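Local coordinates for protein GCN5-related N-acetyltransferase (Brucella melitensis biovar Abortus 2308, PDB 3TCV) that probably transfers an acetyl group from acetyl-CoA to an amine, as GCN5-related N-acetyltransferases do, possibly to the N-terminal serine or alanine of proteins, at residues Q148-F151 against M152-V155; E86-L89 against D90-K94; Q235-L239 against Q240-D244. All blocks are in the same frame, centred on the assembly; numbering follows the deposited sequence.

Each of the three interactions is a local contact within one helix or at its start, and each belongs to a different helix of one acetyltransferase chain. Interaction 1 is buried in helix 142-158, packed against the central sheet, whereas interaction 2 lies on helix 82-94, about 23 Å away between centres. Interaction 3, where the C-terminal helix 239-245 begins, has its centre about 19 Å from that of interaction 1. These two do not touch, yet both pack on helix 213-224, and their nearest atoms are about 7 Å apart. Interactions 2 and 3 sit on opposite sides of the chain's centre, with their own centres about 37 Å apart. In relatives, acetyl-CoA binds near the start of the helix that carries interaction 1.

Interaction 1: Q148-F151 against M152-V155; sequences QFLF and MQYV
Q148 and M152 meet one helical turn apart, where M152 N donates to Q148 O at 3.0 Å. The Q148 side chain bends at chi2 (-57°) and brings its amide toward the end of the methionine, NE2 lying 3.8 Å from M152 CE. Its OE1 is engaged elsewhere, in a hydrogen bond with Y164 OH on the next strand. F149 accepts a short bond, Q153 N to F149 O at 2.8 Å, and its ring is met by the glutamine that makes it. Q153 CB lies over one face of that ring; its chain, extended beyond CG, then carries the amide past CE2 and CZ, with Q153 OE1 3.6 Å from F149 CZ. The amide and ring planes are inclined at 60°. Helix 142-158 is the crossover helix of the beta-alpha-beta unit between strands 126-134 and 163-169, the core of the GNAT fold, and the F149 side of it faces Y220 of helix 213-224. L150 O takes two donors: Y154 N at a rather long 3.2 Å and a water at 2.9 Å. That water in turn accepts from Q153 NE2, thus tying the glutamine amide to the backbone. F151 O receives V155 N at 2.9 Å, with V155 CG2 close beside the same oxygen, while the F151 ring turns to the sheet and meets F101 edge-to-face.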
loop_
_atom_site.group_PDB
_atom_site.type_symbol
_atom_site.label_atom_id
_atom_site.label_comp_id
_atom_site.label_asym_id
_atom_site.label_seq_id
_atom_site.Cartn_x
_atom_site.Cartn_y
_atom_site.Cartn_z
ATOM N N GLN B 148 17.539 -13.365 2.327
ATOM C CA GLN B 148 16.204 -13.028 2.839
ATOM C C GLN B 148 16.232 -13.028 4.382
ATOM O O GLN B 148 15.776 -12.055 5.031
ATOM C CB GLN B 148 15.172 -14.033 2.288
ATOM C CG GLN B 148 13.724 -13.615 2.288
ATOM C CD GLN B 148 13.170 -13.225 3.645
ATOM O OE1 GLN B 148 12.999 -12.067 3.899
ATOM N NE2 GLN B 148 12.849 -14.189 4.483
ATOM N N PHE B 149 16.783 -14.116 4.943
ATOM C CA PHE B 149 16.874 -14.323 6.380
ATOM C C PHE B 149 17.555 -13.160 7.075
ATOM O O PHE B 149 17.091 -12.692 8.113
ATOM C CB PHE B 149 17.657 -15.602 6.727
ATOM C CG PHE B 149 17.773 -15.853 8.215
ATOM C CD1 PHE B 149 16.660 -16.218 8.965
ATOM C CD2 PHE B 149 18.985 -15.674 8.871
ATOM C CE1 PHE B 149 16.769 -16.426 10.340
ATOM C CE2 PHE B 149 19.106 -15.888 10.241
ATOM C CZ PHE B 149 17.996 -16.269 10.975
ATOM N N LEU B 150 18.687 -12.718 6.536
ATOM C CA LEU B 150 19.432 -11.644 7.178
ATOM C C LEU B 150 18.628 -10.334 7.286
ATOM O O LEU B 150 18.711 -9.640 8.288
ATOM C CB LEU B 150 20.769 -11.420 6.483
ATOM C CG LEU B 150 21.834 -12.511 6.661
ATOM C CD1 LEU B 150 22.967 -12.268 5.669
ATOM C CD2 LEU B 150 22.340 -12.614 8.107
ATOM N N PHE B 151 17.846 -9.995 6.259
ATOM C CA PHE B 151 16.953 -8.858 6.345
ATOM C C PHE B 151 15.858 -9.087 7.393
ATOM O O PHE B 151 15.558 -8.190 8.188
ATOM C CB PHE B 151 16.281 -8.600 4.992
ATOM C CG PHE B 151 16.992 -7.614 4.088
ATOM C CD1 PHE B 151 18.286 -7.151 4.337
ATOM C CD2 PHE B 151 16.350 -7.180 2.919
ATOM C CE1 PHE B 151 18.882 -6.239 3.465
ATOM C CE2 PHE B 151 16.950 -6.280 2.051
ATOM C CZ PHE B 151 18.224 -5.821 2.330
ATOM N N MET B 152 15.256 -10.279 7.384
ATOM C CA MET B 152 14.130 -10.561 8.270
ATOM C C MET B 152 14.582 -10.472 9.729
ATOM O O MET B 152 13.910 -9.886 10.597
ATOM C CB MET B 152 13.533 -11.929 7.982
ATOM C CG MET B 152 12.179 -12.119 8.656
ATOM S SD MET B 152 11.137 -13.338 7.848
ATOM C CE MET B 152 12.051 -14.802 8.180
ATOM N N GLN B 153 15.753 -11.040 9.980
ATOM C CA GLN B 153 16.341 -11.016 11.317
ATOM C C GLN B 153 16.607 -9.589 11.802
ATOM O O GLN B 153 16.341 -9.249 12.957
ATOM C CB GLN B 153 17.651 -11.778 11.295
ATOM C CG GLN B 153 18.252 -11.957 12.671
ATOM C CD GLN B 153 19.379 -12.948 12.659
ATOM O OE1 GLN B 153 19.328 -13.971 13.361
ATOM N NE2 GLN B 153 20.388 -12.680 11.848
ATOM N N TYR B 154 17.147 -8.768 10.906
ATOM C CA TYR B 154 17.481 -7.377 11.222
ATOM C C TYR B 154 16.224 -6.581 11.550
ATOM O O TYR B 154 16.176 -5.855 12.553
ATOM C CB TYR B 154 18.208 -6.772 10.042
ATOM C CG TYR B 154 18.522 -5.305 10.162
ATOM C CD1 TYR B 154 19.305 -4.810 11.210
ATOM C CD2 TYR B 154 18.067 -4.404 9.191
ATOM C CE1 TYR B 154 19.616 -3.446 11.289
ATOM C CE2 TYR B 154 18.364 -3.056 9.266
ATOM C CZ TYR B 154 19.135 -2.581 10.308
ATOM O OH TYR B 154 19.399 -1.228 10.329
ATOM N N VAL B 155 15.214 -6.776 10.711
ATOM C CA VAL B 155 13.936 -6.094 10.821
ATOM C C VAL B 155 13.253 -6.403 12.163
ATOM O O VAL B 155 12.739 -5.491 12.816
ATOM C CB VAL B 155 13.068 -6.431 9.578
ATOM C CG1 VAL B 155 11.591 -6.210 9.819
ATOM C CG2 VAL B 155 13.608 -5.648 8.359
HETATM O O HOH W 1 20.629 -10.180 10.339
#

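Interaction 2: E86-L89 against D90-K94; sequences EPWL and DKASK
E86 and D90, one turn apart on helix 82-94, bring two carboxyl groups together on a partly covered flank of the helix. Followed outward, the D90 side chain begins with CB 3.5 Å from E86 O, the same carbonyl oxygen that accepts D90 N at 2.8 Å. Because CG stands beside its own backbone N (chi1 -63°), the carboxyl carbon stays close to that oxygen, D90 CG lying 3.2 Å from E86 O. The two oxygens then diverge: D90 OD2 packs 3.4 Å from E86 CG, while D90 OD1 faces E86 OE2 at 2.7 Å, the two carboxyl planes being turned 67° apart. E86 OE1 has its own partner, a salt bridge to R82 one turn earlier.

On another side of the helix, W88 offers a ring face to A92, whose CB sits 3.8 Å from the centroid of the six-membered ring and only 8° off its normal, a CH-pi contact. L89 O is gripped twice by S93, by OG at 2.8 Å and by the backbone N from the opposite face of the carbonyl plane. L89 and S93 also touch A51 of helix 51-61. Both helices lie in the connection between strands 44-48 and 99-105, a region that in GNAT enzymes commonly helps to shape the acceptor side.

Two acid oxygens as close as those of E86 and D90 suggest that one group probably holds a proton, its apparent pKa perhaps raised by its neighbour; the salt bridge from R82 to E86 may offset part of the remaining negative charge.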
loop_
_atom_site.group_PDB
_atom_site.type_symbol
_atom_site.label_atom_id
_atom_site.label_comp_id
_atom_site.label_asym_id
_atom_site.label_seq_id
_atom_site.Cartn_x
_atom_site.Cartn_y
_atom_site.Cartn_z
ATOM N N GLU B 86 25.037 2.375 -15.565
ATOM C CA GLU B 86 25.480 3.336 -14.560
ATOM C C GLU B 86 24.387 4.235 -13.970
ATOM O O GLU B 86 24.380 4.427 -12.768
ATOM C CB GLU B 86 26.657 4.192 -15.077
ATOM C CG GLU B 86 27.429 4.884 -13.953
ATOM C CD GLU B 86 28.204 3.943 -13.033
ATOM O OE1 GLU B 86 28.567 2.817 -13.428
ATOM O OE2 GLU B 86 28.492 4.341 -11.869
ATOM N N PRO B 87 23.473 4.774 -14.787
ATOM C CA PRO B 87 22.448 5.637 -14.189
ATOM C C PRO B 87 21.591 4.942 -13.127
ATOM O O PRO B 87 21.395 5.490 -12.050
ATOM C CB PRO B 87 21.590 6.040 -15.386
ATOM C CG PRO B 87 22.559 6.039 -16.519
ATOM C CD PRO B 87 23.430 4.838 -16.257
ATOM N N TRP B 88 21.094 3.756 -13.444
ATOM C CA TRP B 88 20.329 2.973 -12.449
ATOM C C TRP B 88 21.147 2.651 -11.249
ATOM O O TRP B 88 20.663 2.725 -10.121
ATOM C CB TRP B 88 19.740 1.686 -13.044
ATOM C CG TRP B 88 18.925 0.919 -12.013
ATOM C CD1 TRP B 88 17.560 1.023 -11.745
ATOM C CD2 TRP B 88 19.424 -0.061 -11.056
ATOM N NE1 TRP B 88 17.205 0.186 -10.714
ATOM C CE2 TRP B 88 18.273 -0.488 -10.257
ATOM C CE3 TRP B 88 20.676 -0.594 -10.765
ATOM C CZ2 TRP B 88 18.400 -1.419 -9.237
ATOM C CZ3 TRP B 88 20.778 -1.541 -9.745
ATOM C CH2 TRP B 88 19.656 -1.929 -8.992
ATOM N N LEU B 89 22.401 2.272 -11.460
ATOM C CA LEU B 89 23.284 1.896 -10.377
ATOM C C LEU B 89 23.519 3.064 -9.425
ATOM O O LEU B 89 23.459 2.911 -8.204
ATOM C CB LEU B 89 24.624 1.426 -10.954
ATOM C CG LEU B 89 25.683 1.027 -9.944
ATOM C CD1 LEU B 89 25.257 -0.231 -9.178
ATOM C CD2 LEU B 89 26.997 0.818 -10.679
ATOM N N ASP B 90 23.818 4.232 -9.985
ATOM C CA ASP B 90 24.045 5.423 -9.158
ATOM C C ASP B 90 22.801 5.815 -8.350
ATOM O O ASP B 90 22.889 6.127 -7.161
ATOM C CB ASP B 90 24.507 6.586 -10.030
ATOM C CG ASP B 90 25.835 6.308 -10.699
ATOM O OD1 ASP B 90 26.480 5.294 -10.346
ATOM O OD2 ASP B 90 26.228 7.083 -11.598
ATOM N N LYS B 91 21.645 5.821 -8.992
ATOM C CA LYS B 91 20.406 6.175 -8.291
ATOM C C LYS B 91 20.131 5.175 -7.162
ATOM O O LYS B 91 19.828 5.568 -6.023
ATOM C CB LYS B 91 19.244 6.207 -9.257
ATOM C CG LYS B 91 17.950 6.670 -8.638
ATOM C CD LYS B 91 16.831 6.594 -9.665
ATOM C CE LYS B 91 15.555 7.218 -9.117
ATOM N NZ LYS B 91 14.394 6.694 -9.880
ATOM N N ALA B 92 20.271 3.892 -7.472
ATOM C CA ALA B 92 20.043 2.821 -6.483
ATOM C C ALA B 92 21.019 2.904 -5.300
ATOM O O ALA B 92 20.611 2.699 -4.155
ATOM C CB ALA B 92 20.118 1.435 -7.129
ATOM N N SER B 93 22.291 3.194 -5.583
ATOM C CA SER B 93 23.314 3.306 -4.525
ATOM C C SER B 93 23.046 4.475 -3.555
ATOM O O SER B 93 23.280 4.358 -2.333
ATOM C CB SER B 93 24.706 3.439 -5.156
ATOM O OG SER B 93 25.019 2.300 -5.955
ATOM N N LYS B 94 22.543 5.585 -4.101
ATOM C CA LYS B 94 22.237 6.798 -3.330
ATOM C C LYS B 94 20.851 6.760 -2.649
ATOM O O LYS B 94 20.635 7.475 -1.672
ATOM C CB LYS B 94 22.358 8.044 -4.229
#

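Interaction 3: Q235-L239 against Q240-D244; sequences QKKTL and QEFRD
The F242 ring is met obliquely by K237, whose CE comes to 3.3 Å from F242 CZ, a tight contact made by the carbon next to the ammonium group. Nearer the backbone, K237 CB lies 3.7 Å from F242 CE2. Bends at chi3 and chi4 bring CE of the lysine back toward the ring, and the two side chains cross at about a right angle. T238 O also approaches this ring obliquely, by way of CD2, and the F242 side chain also touches A222 and W223 of helix 213-224. A second flat group, the E241 carboxylate, is met at OE1 from above its plane, 42° out of it, by T238 N at 2.8 Å. The answering bond runs from E241 N to T238 OG1 at 3.1 Å, and the chi1 of 67°, which sets OG1 between the threonine's own N and carbonyl carbon, aims the hydroxyl oxygen at that amide.

This reciprocal pair is a capping box, with T238 as N-cap of the C-terminal helix 239-245: its side chain serves an amide of the first turn, and the glutamate returns to cover the backbone N of the cap residue. The helical pattern proper then takes over with F242 N to T238 O at 3.1 Å. R243 N follows on L239 O, the CG and CD of the arginine running close past the same oxygen; the R243 side chain also touches L216 and A219 of helix 213-224. Along the flank of the new helix the amide of Q240 serves two neighbours, NE2 donating to D244 OD1 at 3.0 Å, nearly in the amide plane, and OE1 taking a weak bond from R243 NH2.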
loop_
_atom_site.group_PDB
_atom_site.type_symbol
_atom_site.label_atom_id
_atom_site.label_comp_id
_atom_site.label_asym_id
_atom_site.label_seq_id
_atom_site.Cartn_x
_atom_site.Cartn_y
_atom_site.Cartn_z
ATOM N N GLN B 235 20.359 -30.071 -0.079
ATOM C CA GLN B 235 19.613 -30.052 1.168
ATOM C C GLN B 235 19.120 -31.450 1.554
ATOM O O GLN B 235 18.798 -32.258 0.693
ATOM C CB GLN B 235 18.431 -29.072 1.071
ATOM C CG GLN B 235 17.389 -29.465 0.040
ATOM C CD GLN B 235 16.297 -28.423 -0.114
ATOM O OE1 GLN B 235 16.144 -27.520 0.718
ATOM N NE2 GLN B 235 15.503 -28.572 -1.163
ATOM N N LYS B 236 19.084 -31.733 2.852
ATOM C CA LYS B 236 18.556 -32.990 3.357
ATOM C C LYS B 236 17.064 -32.901 3.636
ATOM O O LYS B 236 16.322 -33.861 3.408
ATOM C CB LYS B 236 19.324 -33.425 4.605
ATOM C CG LYS B 236 20.790 -33.710 4.317
ATOM C CD LYS B 236 21.540 -34.178 5.557
ATOM C CE LYS B 236 23.047 -34.172 5.328
ATOM N NZ LYS B 236 23.761 -34.429 6.606
ATOM N N LYS B 237 16.642 -31.740 4.141
ATOM C CA LYS B 237 15.224 -31.412 4.289
ATOM C C LYS B 237 14.992 -30.002 3.764
ATOM O O LYS B 237 15.908 -29.173 3.723
ATOM C CB LYS B 237 14.791 -31.494 5.740
ATOM C CG LYS B 237 14.749 -32.909 6.317
ATOM C CD LYS B 237 14.102 -32.942 7.693
ATOM C CE LYS B 237 14.967 -32.312 8.791
ATOM N NZ LYS B 237 16.029 -33.190 9.413
ATOM N N THR B 238 13.765 -29.744 3.338
ATOM C CA THR B 238 13.422 -28.441 2.763
ATOM C C THR B 238 12.999 -27.451 3.861
ATOM O O THR B 238 12.665 -27.846 4.987
ATOM C CB THR B 238 12.252 -28.550 1.774
ATOM O OG1 THR B 238 11.075 -28.908 2.490
ATOM C CG2 THR B 238 12.499 -29.583 0.680
ATOM N N LEU B 239 12.997 -26.174 3.521
ATOM C CA LEU B 239 12.583 -25.114 4.445
ATOM C C LEU B 239 11.126 -25.291 4.883
ATOM O O LEU B 239 10.825 -25.164 6.062
ATOM C CB LEU B 239 12.839 -23.699 3.861
ATOM C CG LEU B 239 12.555 -22.505 4.776
ATOM C CD1 LEU B 239 13.236 -22.615 6.147
ATOM C CD2 LEU B 239 12.881 -21.154 4.141
ATOM N N GLN B 240 10.237 -25.651 3.959
ATOM C CA GLN B 240 8.853 -25.955 4.317
ATOM C C GLN B 240 8.754 -27.140 5.282
ATOM O O GLN B 240 7.927 -27.143 6.198
ATOM C CB GLN B 240 7.991 -26.219 3.076
ATOM C CG GLN B 240 6.527 -26.526 3.350
ATOM C CD GLN B 240 5.724 -25.338 3.840
ATOM O OE1 GLN B 240 5.570 -24.355 3.123
ATOM N NE2 GLN B 240 5.214 -25.413 5.063
ATOM N N GLU B 241 9.599 -28.143 5.076
ATOM C CA GLU B 241 9.637 -29.291 5.986
ATOM C C GLU B 241 10.015 -28.870 7.413
ATOM O O GLU B 241 9.362 -29.270 8.358
ATOM C CB GLU B 241 10.550 -30.390 5.447
ATOM C CG GLU B 241 9.902 -31.153 4.305
ATOM C CD GLU B 241 10.856 -32.019 3.491
ATOM O OE1 GLU B 241 12.091 -31.927 3.653
ATOM O OE2 GLU B 241 10.355 -32.798 2.661
ATOM N N PHE B 242 11.045 -28.049 7.568
ATOM C CA PHE B 242 11.426 -27.564 8.904
ATOM C C PHE B 242 10.322 -26.711 9.550
ATOM O O PHE B 242 10.059 -26.807 10.741
ATOM C CB PHE B 242 12.739 -26.784 8.843
ATOM C CG PHE B 242 13.965 -27.660 8.846
ATOM C CD1 PHE B 242 14.316 -28.379 9.998
ATOM C CD2 PHE B 242 14.781 -27.769 7.724
ATOM C CE1 PHE B 242 15.451 -29.209 10.014
ATOM C CE2 PHE B 242 15.909 -28.589 7.750
ATOM C CZ PHE B 242 16.248 -29.280 8.894
ATOM N N ARG B 243 9.661 -25.882 8.749
ATOM C CA ARG B 243 8.573 -25.076 9.272
ATOM C C ARG B 243 7.426 -25.977 9.734
ATOM O O ARG B 243 6.811 -25.742 10.780
ATOM C CB ARG B 243 8.118 -24.033 8.209
ATOM C CG ARG B 243 9.140 -22.914 7.968
ATOM C CD ARG B 243 8.829 -22.027 6.756
ATOM N NE ARG B 243 7.383 -21.780 6.712
ATOM C CZ ARG B 243 6.587 -22.041 5.678
ATOM N NH1 ARG B 243 5.282 -21.848 5.824
ATOM N NH2 ARG B 243 7.078 -22.455 4.501
ATOM N N ASP B 244 7.137 -27.024 8.961
ATOM C CA ASP B 244 6.115 -27.991 9.350
ATOM C C ASP B 244 6.458 -28.661 10.678
ATOM O O ASP B 244 5.577 -28.949 11.482
ATOM C CB ASP B 244 6.012 -29.112 8.309
ATOM C CG ASP B 244 5.162 -28.756 7.103
ATOM O OD1 ASP B 244 4.647 -27.616 7.008
ATOM O OD2 ASP B 244 4.994 -29.692 6.275
#